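Long-range contacts in Lin2111 protein (Listeria innocua, PDB 3EDP), which probably binds DNA as a GntR-family transcription regulator, joining a winged helix-turn-helix domain to a UTRA domain: residues Q182-G187 and D200-L205; S134-T139 and Y223-S228; R65-G70 and K120-V125. All coordinates share one frame; numbering follows the deposited sequence.

Interaction 1 (Q182-G187 and D200-L205); sequences QLILAG and DPVFKL
Gln182 and Lys204 open an antiparallel strand pair of the UTRA-domain sheet, where strand 176-185, outermost within this chain, borders strand 201-211 at 138° between the directions of the short segments. Each of these two residues donates its N-H to the other's carbonyl, and Ile184 and Val202 repeat the exchange, with Ile184 N reaching Val202 O at 2.8 Å in the carbonyl plane. Between them sits the non-hydrogen-bonded pair Leu183-Phe203; a second, Leu185-Pro201, follows Ile184-Val202. One sheet face carries Leu183, Leu185, Pro201 and Phe203; there Leu183 CD2 rests 3.8 Å from Phe203 CD1, the two side chains running alongside each other. Strand 231-235 packs on this face, and Leu183 also meets Leu183 of the second subunit. On the other face, Ile184 CG1 lies 4.0 Å from Val202 CB, against Tyr223 of the next strand. Val202 CG1 stands anti to its own N (chi1 171°), which turns CG2 to Ala186 CB, 3.9 Å away. Gln182 and the extended Lys204 chain run side by side. A water receives the N-H of Gln182 NE2 and donates to Lys204 O. Where the pairing ends, Ala186 N donates to Asp200 O at 2.7 Å, bent to 142° at the hydrogen.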
loop_
_atom_site.group_PDB
_atom_site.type_symbol
_atom_site.label_atom_id
_atom_site.label_comp_id
_atom_site.label_asym_id
_atom_site.label_seq_id
_atom_site.Cartn_x
_atom_site.Cartn_y
_atom_site.Cartn_z
ATOM N N GLN A 182 8.990 -7.598 8.585
ATOM C CA GLN A 182 9.673 -8.424 9.581
ATOM C C GLN A 182 9.679 -9.899 9.226
ATOM O O GLN A 182 8.830 -10.376 8.469
ATOM C CB GLN A 182 8.992 -8.306 10.941
ATOM C CG GLN A 182 9.209 -7.015 11.683
ATOM C CD GLN A 182 8.350 -6.960 12.932
ATOM O OE1 GLN A 182 8.834 -7.184 14.043
ATOM N NE2 GLN A 182 7.058 -6.700 12.750
ATOM N N LEU A 183 10.635 -10.613 9.811
ATOM C CA LEU A 183 10.610 -12.069 9.880
ATOM C C LEU A 183 10.273 -12.446 11.309
ATOM O O LEU A 183 10.907 -11.952 12.240
ATOM C CB LEU A 183 11.982 -12.648 9.546
ATOM C CG LEU A 183 12.288 -13.017 8.100
ATOM C CD1 LEU A 183 13.744 -13.446 7.996
ATOM C CD2 LEU A 183 11.359 -14.129 7.631
ATOM N N ILE A 184 9.275 -13.305 11.493
ATOM C CA ILE A 184 8.924 -13.774 12.828
ATOM C C ILE A 184 8.800 -15.290 12.861
ATOM O O ILE A 184 8.813 -15.959 11.821
ATOM C CB ILE A 184 7.595 -13.142 13.350
ATOM C CG1 ILE A 184 6.411 -13.585 12.492
ATOM C CG2 ILE A 184 7.685 -11.614 13.375
ATOM C CD1 ILE A 184 5.061 -13.191 13.070
ATOM N N LEU A 185 8.693 -15.820 14.074
ATOM C CA LEU A 185 8.416 -17.230 14.287
ATOM C C LEU A 185 6.912 -17.426 14.198
ATOM O O LEU A 185 6.146 -16.586 14.669
ATOM C CB LEU A 185 8.917 -17.663 15.667
ATOM C CG LEU A 185 10.437 -17.714 15.855
ATOM C CD1 LEU A 185 10.831 -17.429 17.298
ATOM C CD2 LEU A 185 10.984 -19.057 15.406
ATOM N N ALA A 186 6.490 -18.526 13.584
ATOM C CA ALA A 186 5.068 -18.836 13.495
ATOM C C ALA A 186 4.463 -19.028 14.884
ATOM O O ALA A 186 4.977 -19.797 15.698
ATOM C CB ALA A 186 4.837 -20.077 12.631
ATOM N N GLY A 187 3.380 -18.305 15.152
ATOM C CA GLY A 187 2.631 -18.456 16.387
ATOM C C GLY A 187 1.372 -19.269 16.149
ATOM O O GLY A 187 1.193 -19.843 15.075
ATOM N N ASP A 200 8.245 -22.077 12.582
ATOM C CA ASP A 200 8.476 -21.876 11.157
ATOM C C ASP A 200 8.628 -20.372 10.936
ATOM O O ASP A 200 7.945 -19.587 11.590
ATOM C CB ASP A 200 7.316 -22.436 10.325
ATOM C CG ASP A 200 7.460 -23.932 10.045
ATOM O OD1 ASP A 200 8.539 -24.493 10.349
ATOM O OD2 ASP A 200 6.500 -24.548 9.518
ATOM N N PRO A 201 9.538 -19.968 10.035
ATOM C CA PRO A 201 9.748 -18.541 9.748
ATOM C C PRO A 201 8.625 -17.951 8.916
ATOM O O PRO A 201 8.177 -18.560 7.942
ATOM C CB PRO A 201 11.043 -18.527 8.936
ATOM C CG PRO A 201 11.131 -19.880 8.326
ATOM C CD PRO A 201 10.435 -20.838 9.253
ATOM N N VAL A 202 8.194 -16.751 9.283
ATOM C CA VAL A 202 7.076 -16.109 8.608
ATOM C C VAL A 202 7.390 -14.643 8.304
ATOM O O VAL A 202 7.941 -13.940 9.149
ATOM C CB VAL A 202 5.806 -16.189 9.484
ATOM C CG1 VAL A 202 4.694 -15.344 8.888
ATOM C CG2 VAL A 202 5.369 -17.640 9.652
ATOM N N PHE A 203 7.052 -14.191 7.095
ATOM C CA PHE A 203 7.108 -12.762 6.770
ATOM C C PHE A 203 5.891 -12.078 7.389
ATOM O O PHE A 203 4.765 -12.539 7.221
ATOM C CB PHE A 203 7.065 -12.504 5.255
ATOM C CG PHE A 203 8.334 -12.847 4.524
ATOM C CD1 PHE A 203 9.532 -12.235 4.852
ATOM C CD2 PHE A 203 8.313 -13.758 3.477
ATOM C CE1 PHE A 203 10.697 -12.545 4.169
ATOM C CE2 PHE A 203 9.469 -14.068 2.782
ATOM C CZ PHE A 203 10.664 -13.463 3.128
ATOM N N LYS A 204 6.120 -10.989 8.108
ATOM C CA LYS A 204 5.023 -10.178 8.613
ATOM C C LYS A 204 5.124 -8.767 8.027
ATOM O O LYS A 204 6.067 -8.030 8.305
ATOM C CB LYS A 204 5.025 -10.134 10.140
ATOM C CG LYS A 204 3.962 -9.221 10.738
ATOM C CD LYS A 204 4.171 -9.039 12.231
ATOM C CE LYS A 204 3.006 -8.304 12.884
ATOM N NZ LYS A 204 3.314 -8.032 14.313
ATOM N N LEU A 205 4.151 -8.423 7.190
ATOM C CA LEU A 205 4.078 -7.118 6.554
ATOM C C LEU A 205 3.027 -6.285 7.276
ATOM O O LEU A 205 1.826 -6.542 7.155
ATOM C CB LEU A 205 3.696 -7.287 5.079
ATOM C CG LEU A 205 3.446 -6.018 4.256
ATOM C CD1 LEU A 205 4.724 -5.177 4.149
ATOM C CD2 LEU A 205 2.891 -6.371 2.870
HETATM O O HOH W 1 5.903 -6.131 10.307
#

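Interaction 2 (S134-T139 and Y223-S228); sequences SEHGAT and YEDAES
Thr139 packs against Tyr223 and Glu224 where strands 137-146 and 215-225, antiparallel neighbours in the UTRA-domain sheet, begin to part. This is the close end of the contact. Thr139 CB sits 3.4 Å from Tyr223 O, and its methyl CG2 runs alongside the Glu224 chain, 3.5 Å from Glu224 CG. The Thr139 torsion (chi1 64°) sets CG2 beside its own backbone N, while the carboxylate of Glu224 is held by His222. Direct strand pairing continues through backbone bonding of Tyr223 with Leu140.

Beyond Glu224 the contact becomes wet and loose. The type I turn from Ser134 to Gly137 links strand 124-134 to strand 137-146, forming a beta hairpin, with Ser134 OG modelled an unusually short 2.5 Å from Gly137 O. Water takes the place of direct backbone bonds to the other segment: one molecule accepts from Asp225 N and donates to Ala138 O, with a longer link to His136 O, and a second joins His136 O to Asp225 OD2. The exposed, poorly ordered His136 ring reaches across Asp225, crossing the carboxylate obliquely with their planes 23° apart. His136 NE2 lies 3.2 Å from Asp225 OD2, at an angle too poor for a hydrogen bond, and 3.6 Å from Glu227 CB. The nearby carboxylate could still favour a protonated ring. The carboxylate itself is steadied by an Asx turn, in which Glu227 N donates to Asp225 OD1 at 2.9 Å, nearly straight but from above the carboxylate plane.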
loop_
_atom_site.group_PDB
_atom_site.type_symbol
_atom_site.label_atom_id
_atom_site.label_comp_id
_atom_site.label_asym_id
_atom_site.label_seq_id
_atom_site.Cartn_x
_atom_site.Cartn_y
_atom_site.Cartn_z
ATOM N N SER A 134 -2.520 -19.190 -1.753
ATOM C CA SER A 134 -1.586 -18.550 -2.675
ATOM C C SER A 134 -0.581 -19.541 -3.254
ATOM O O SER A 134 -0.777 -20.757 -3.188
ATOM C CB SER A 134 -0.847 -17.392 -1.990
ATOM O OG SER A 134 0.245 -17.856 -1.213
ATOM N N GLU A 135 0.497 -19.007 -3.822
ATOM C CA GLU A 135 1.537 -19.827 -4.431
ATOM C C GLU A 135 2.273 -20.668 -3.391
ATOM O O GLU A 135 2.316 -21.894 -3.491
ATOM C CB GLU A 135 2.528 -18.951 -5.204
ATOM C CG GLU A 135 3.057 -17.755 -4.423
ATOM C CD GLU A 135 4.130 -16.990 -5.177
ATOM O OE1 GLU A 135 4.703 -17.551 -6.136
ATOM O OE2 GLU A 135 4.404 -15.826 -4.810
ATOM N N HIS A 136 2.846 -20.002 -2.394
ATOM C CA HIS A 136 3.607 -20.688 -1.355
ATOM C C HIS A 136 2.753 -20.938 -0.115
ATOM O O HIS A 136 3.198 -20.738 1.016
ATOM C CB HIS A 136 4.869 -19.895 -1.000
ATOM C CG HIS A 136 5.853 -20.663 -0.172
ATOM N ND1 HIS A 136 6.208 -21.964 -0.453
ATOM C CD2 HIS A 136 6.570 -20.306 0.922
ATOM C CE1 HIS A 136 7.092 -22.381 0.436
ATOM N NE2 HIS A 136 7.329 -21.393 1.281
ATOM N N GLY A 137 1.518 -21.375 -0.340
ATOM C CA GLY A 137 0.622 -21.724 0.747
ATOM C C GLY A 137 -0.338 -20.621 1.153
ATOM O O GLY A 137 -0.399 -19.559 0.533
ATOM N N ALA A 138 -1.088 -20.877 2.215
ATOM C CA ALA A 138 -2.093 -19.941 2.685
ATOM C C ALA A 138 -1.474 -18.718 3.363
ATOM O O ALA A 138 -0.496 -18.818 4.106
ATOM C CB ALA A 138 -3.067 -20.645 3.629
ATOM N N THR A 139 -2.051 -17.558 3.088
ATOM C CA THR A 139 -1.670 -16.342 3.775
ATOM C C THR A 139 -2.774 -15.940 4.742
ATOM O O THR A 139 -3.926 -16.364 4.609
ATOM C CB THR A 139 -1.424 -15.196 2.794
ATOM O OG1 THR A 139 -2.646 -14.884 2.117
ATOM C CG2 THR A 139 -0.340 -15.584 1.767
ATOM N N TYR A 223 0.546 -11.969 6.684
ATOM C CA TYR A 223 1.547 -12.987 7.003
ATOM C C TYR A 223 1.714 -13.957 5.847
ATOM O O TYR A 223 0.721 -14.409 5.265
ATOM C CB TYR A 223 1.130 -13.787 8.240
ATOM C CG TYR A 223 0.943 -12.970 9.500
ATOM C CD1 TYR A 223 1.982 -12.816 10.409
ATOM C CD2 TYR A 223 -0.276 -12.365 9.783
ATOM C CE1 TYR A 223 1.812 -12.082 11.565
ATOM C CE2 TYR A 223 -0.452 -11.623 10.933
ATOM C CZ TYR A 223 0.595 -11.485 11.819
ATOM O OH TYR A 223 0.427 -10.756 12.970
ATOM N N GLU A 224 2.965 -14.291 5.535
ATOM C CA GLU A 224 3.265 -15.275 4.500
ATOM C C GLU A 224 4.387 -16.189 4.955
ATOM O O GLU A 224 5.324 -15.755 5.628
ATOM C CB GLU A 224 3.720 -14.599 3.205
ATOM C CG GLU A 224 2.652 -13.829 2.468
ATOM C CD GLU A 224 3.184 -13.159 1.201
ATOM O OE1 GLU A 224 4.347 -13.426 0.809
ATOM O OE2 GLU A 224 2.436 -12.368 0.594
ATOM N N ASP A 225 4.290 -17.451 4.563
ATOM C CA ASP A 225 5.342 -18.429 4.791
ATOM C C ASP A 225 6.659 -17.896 4.194
ATOM O O ASP A 225 6.699 -17.492 3.039
ATOM C CB ASP A 225 4.931 -19.749 4.134
ATOM C CG ASP A 225 5.916 -20.871 4.395
ATOM O OD1 ASP A 225 6.973 -20.632 5.022
ATOM O OD2 ASP A 225 5.621 -22.003 3.961
ATOM N N ALA A 226 7.724 -17.866 4.988
ATOM C CA ALA A 226 9.009 -17.356 4.507
ATOM C C ALA A 226 9.968 -18.471 4.065
ATOM O O ALA A 226 11.096 -18.202 3.670
ATOM C CB ALA A 226 9.668 -16.473 5.570
ATOM N N GLU A 227 9.522 -19.716 4.120
ATOM C CA GLU A 227 10.392 -20.810 3.718
ATOM C C GLU A 227 10.826 -20.621 2.270
ATOM O O GLU A 227 10.051 -20.168 1.430
ATOM C CB GLU A 227 9.703 -22.165 3.889
ATOM C CG GLU A 227 10.594 -23.344 3.512
ATOM C CD GLU A 227 9.838 -24.660 3.462
ATOM O OE1 GLU A 227 9.383 -25.128 4.526
ATOM O OE2 GLU A 227 9.707 -25.228 2.357
ATOM N N SER A 228 12.075 -20.970 1.986
ATOM C CA SER A 228 12.610 -20.868 0.639
ATOM C C SER A 228 13.602 -21.997 0.405
ATOM O O SER A 228 14.161 -22.560 1.354
ATOM C CB SER A 228 13.298 -19.512 0.449
ATOM O OG SER A 228 13.995 -19.435 -0.789
HETATM O O HOH W 2 3.022 -22.667 3.315
HETATM O O HOH W 3 2.153 -18.286 2.957
#

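Interaction 3 (R65-G70 and K120-V125); sequences RKNGVG and KENELV
Lys66 reaches across to Asn122, Glu123 and Leu124, and has more surface buried here than any other residue of the two segments. Its CG lies anti to the backbone N (chi1 -160°), and bends at chi2 and chi4 carry the chain over Glu123, with Lys66 CE 3.5 Å from Glu123 CA. The ammonium meets the aliphatic part of Glu123 more closely than its charge: Lys66 NZ is 3.2 Å from Glu123 CG but 3.9 Å from Glu123 OE1, a long salt bridge. The other carboxylate oxygen is engaged at home, where Glu123 OE2 accepts from Lys120 N at 2.8 Å across the type I turn of residues 120-123. A water accepts from Leu124 N and, weakly, from Lys66 NZ.

Asn122, second in buried surface, meets Asn67 with the amide planes 77° apart. Asn67 is exposed and poorly ordered, so this amide-amide approach is the less certain part of the contact.

Leu124 supplies the apolar part. Its CD1 sits 4.0 Å from Lys66 CB, the two side chains passing alongside while heading opposite ways, and its CD2 approaches Arg65 O at 3.9 Å. Tyr72 of strand 70-73 and Ile106 of strand 99-108 also touch this leucine, whereas the guanidinium of Arg65 turns back to Glu36 and Asp55 within its own domain. Val69 and Gly70 both face Lys66 in a classic beta bulge. The whole forms a small interdomain contact: the wing hairpin of a GntR-type winged helix-turn-helix domain resting on the UTRA domain.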
loop_
_atom_site.group_PDB
_atom_site.type_symbol
_atom_site.label_atom_id
_atom_site.label_comp_id
_atom_site.label_asym_id
_atom_site.label_seq_id
_atom_site.Cartn_x
_atom_site.Cartn_y
_atom_site.Cartn_z
ATOM N N ARG A 65 -20.754 -3.319 24.625
ATOM C CA ARG A 65 -20.979 -1.996 25.186
ATOM C C ARG A 65 -19.905 -1.024 24.722
ATOM O O ARG A 65 -18.744 -1.398 24.576
ATOM C CB ARG A 65 -20.960 -2.044 26.713
ATOM C CG ARG A 65 -22.128 -2.793 27.360
ATOM C CD ARG A 65 -22.080 -2.604 28.873
ATOM N NE ARG A 65 -23.334 -2.953 29.532
ATOM C CZ ARG A 65 -23.564 -4.110 30.143
ATOM N NH1 ARG A 65 -22.617 -5.042 30.182
ATOM N NH2 ARG A 65 -24.741 -4.332 30.720
ATOM N N LYS A 66 -20.291 0.223 24.491
ATOM C CA LYS A 66 -19.301 1.284 24.397
ATOM C C LYS A 66 -19.298 2.009 25.730
ATOM O O LYS A 66 -20.259 2.695 26.066
ATOM C CB LYS A 66 -19.609 2.258 23.261
ATOM C CG LYS A 66 -18.391 3.067 22.808
ATOM C CD LYS A 66 -17.572 3.552 24.003
ATOM C CE LYS A 66 -16.142 3.902 23.628
ATOM N NZ LYS A 66 -16.035 5.258 23.023
ATOM N N ASN A 67 -18.218 1.840 26.484
ATOM C CA ASN A 67 -18.065 2.474 27.789
ATOM C C ASN A 67 -18.986 3.677 27.976
ATOM O O ASN A 67 -18.654 4.795 27.578
ATOM C CB ASN A 67 -16.608 2.886 28.005
ATOM C CG ASN A 67 -16.293 3.178 29.456
ATOM O OD1 ASN A 67 -17.193 3.308 30.287
ATOM N ND2 ASN A 67 -15.007 3.280 29.772
ATOM N N GLY A 68 -20.147 3.433 28.576
ATOM C CA GLY A 68 -21.138 4.472 28.780
ATOM C C GLY A 68 -21.917 4.798 27.520
ATOM O O GLY A 68 -23.145 4.695 27.496
ATOM N N VAL A 69 -21.192 5.187 26.472
ATOM C CA VAL A 69 -21.784 5.588 25.195
ATOM C C VAL A 69 -23.094 4.871 24.854
ATOM O O VAL A 69 -24.160 5.483 24.887
ATOM C CB VAL A 69 -20.781 5.427 24.025
ATOM C CG1 VAL A 69 -21.477 5.636 22.685
ATOM C CG2 VAL A 69 -19.616 6.396 24.186
ATOM N N GLY A 70 -23.015 3.582 24.526
ATOM C CA GLY A 70 -24.200 2.831 24.140
ATOM C C GLY A 70 -23.992 1.344 23.902
ATOM O O GLY A 70 -23.234 0.686 24.607
ATOM N N LYS A 120 -8.687 6.164 22.688
ATOM C CA LYS A 120 -8.873 5.649 24.042
ATOM C C LYS A 120 -8.956 4.126 24.053
ATOM O O LYS A 120 -9.655 3.525 23.235
ATOM C CB LYS A 120 -10.117 6.258 24.690
ATOM C CG LYS A 120 -10.070 7.771 24.807
ATOM C CD LYS A 120 -8.735 8.233 25.377
ATOM C CE LYS A 120 -8.727 9.734 25.645
ATOM N NZ LYS A 120 -9.673 10.115 26.731
ATOM N N GLU A 121 -8.243 3.513 24.993
ATOM C CA GLU A 121 -8.118 2.058 25.080
ATOM C C GLU A 121 -9.458 1.318 25.131
ATOM O O GLU A 121 -9.549 0.158 24.728
ATOM C CB GLU A 121 -7.247 1.666 26.279
ATOM C CG GLU A 121 -7.611 2.375 27.580
ATOM C CD GLU A 121 -7.183 3.838 27.604
ATOM O OE1 GLU A 121 -6.310 4.220 26.792
ATOM O OE2 GLU A 121 -7.720 4.605 28.437
ATOM N N ASN A 122 -10.491 1.999 25.615
ATOM C CA ASN A 122 -11.811 1.397 25.777
ATOM C C ASN A 122 -12.738 1.659 24.595
ATOM O O ASN A 122 -13.860 1.157 24.550
ATOM C CB ASN A 122 -12.466 1.903 27.062
ATOM C CG ASN A 122 -12.537 3.418 27.118
ATOM O OD1 ASN A 122 -11.512 4.101 27.079
ATOM N ND2 ASN A 122 -13.751 3.952 27.209
ATOM N N GLU A 123 -12.275 2.453 23.641
ATOM C CA GLU A 123 -13.050 2.707 22.435
ATOM C C GLU A 123 -12.967 1.502 21.503
ATOM O O GLU A 123 -12.044 0.697 21.599
ATOM C CB GLU A 123 -12.578 3.994 21.756
ATOM C CG GLU A 123 -12.880 5.241 22.587
ATOM C CD GLU A 123 -12.322 6.512 21.979
ATOM O OE1 GLU A 123 -13.041 7.533 21.992
ATOM O OE2 GLU A 123 -11.172 6.493 21.487
ATOM N N LEU A 124 -13.942 1.371 20.612
ATOM C CA LEU A 124 -14.108 0.136 19.864
ATOM C C LEU A 124 -13.453 0.145 18.487
ATOM O O LEU A 124 -13.345 1.188 17.842
ATOM C CB LEU A 124 -15.597 -0.189 19.731
ATOM C CG LEU A 124 -16.360 -0.217 21.057
ATOM C CD1 LEU A 124 -17.850 -0.390 20.801
ATOM C CD2 LEU A 124 -15.823 -1.319 21.969
ATOM N N VAL A 125 -13.035 -1.039 18.045
ATOM C CA VAL A 125 -12.511 -1.247 16.706
ATOM C C VAL A 125 -13.108 -2.522 16.128
ATOM O O VAL A 125 -13.458 -3.441 16.865
ATOM C CB VAL A 125 -10.956 -1.377 16.695
ATOM C CG1 VAL A 125 -10.305 -0.141 17.304
ATOM C CG2 VAL A 125 -10.503 -2.640 17.429
HETATM O O HOH W 4 -15.596 3.510 20.310
#

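Interactions 1 and 2 lie side by side, their centres 10 Å apart, in one sheet, on two strand pairs joined by the pairing of strands 201-211 and 215-225. Strand 201-211 takes part in the first and strand 215-225 in the second; Phe203 N to Glu224 O, 2.8 Å, is a probable hydrogen bond between them. Interaction 1 is the more buried, a regular backbone ladder with apolar side chains beside the second subunit, whereas interaction 2 relies on water where its strands separate. Interaction 3 is a surface contact, its centre about 32 Å from that of interaction 1 and 36 Å from that of interaction 2. It reaches the same sheet through strand 124-134, but joins two domains chiefly by side chains.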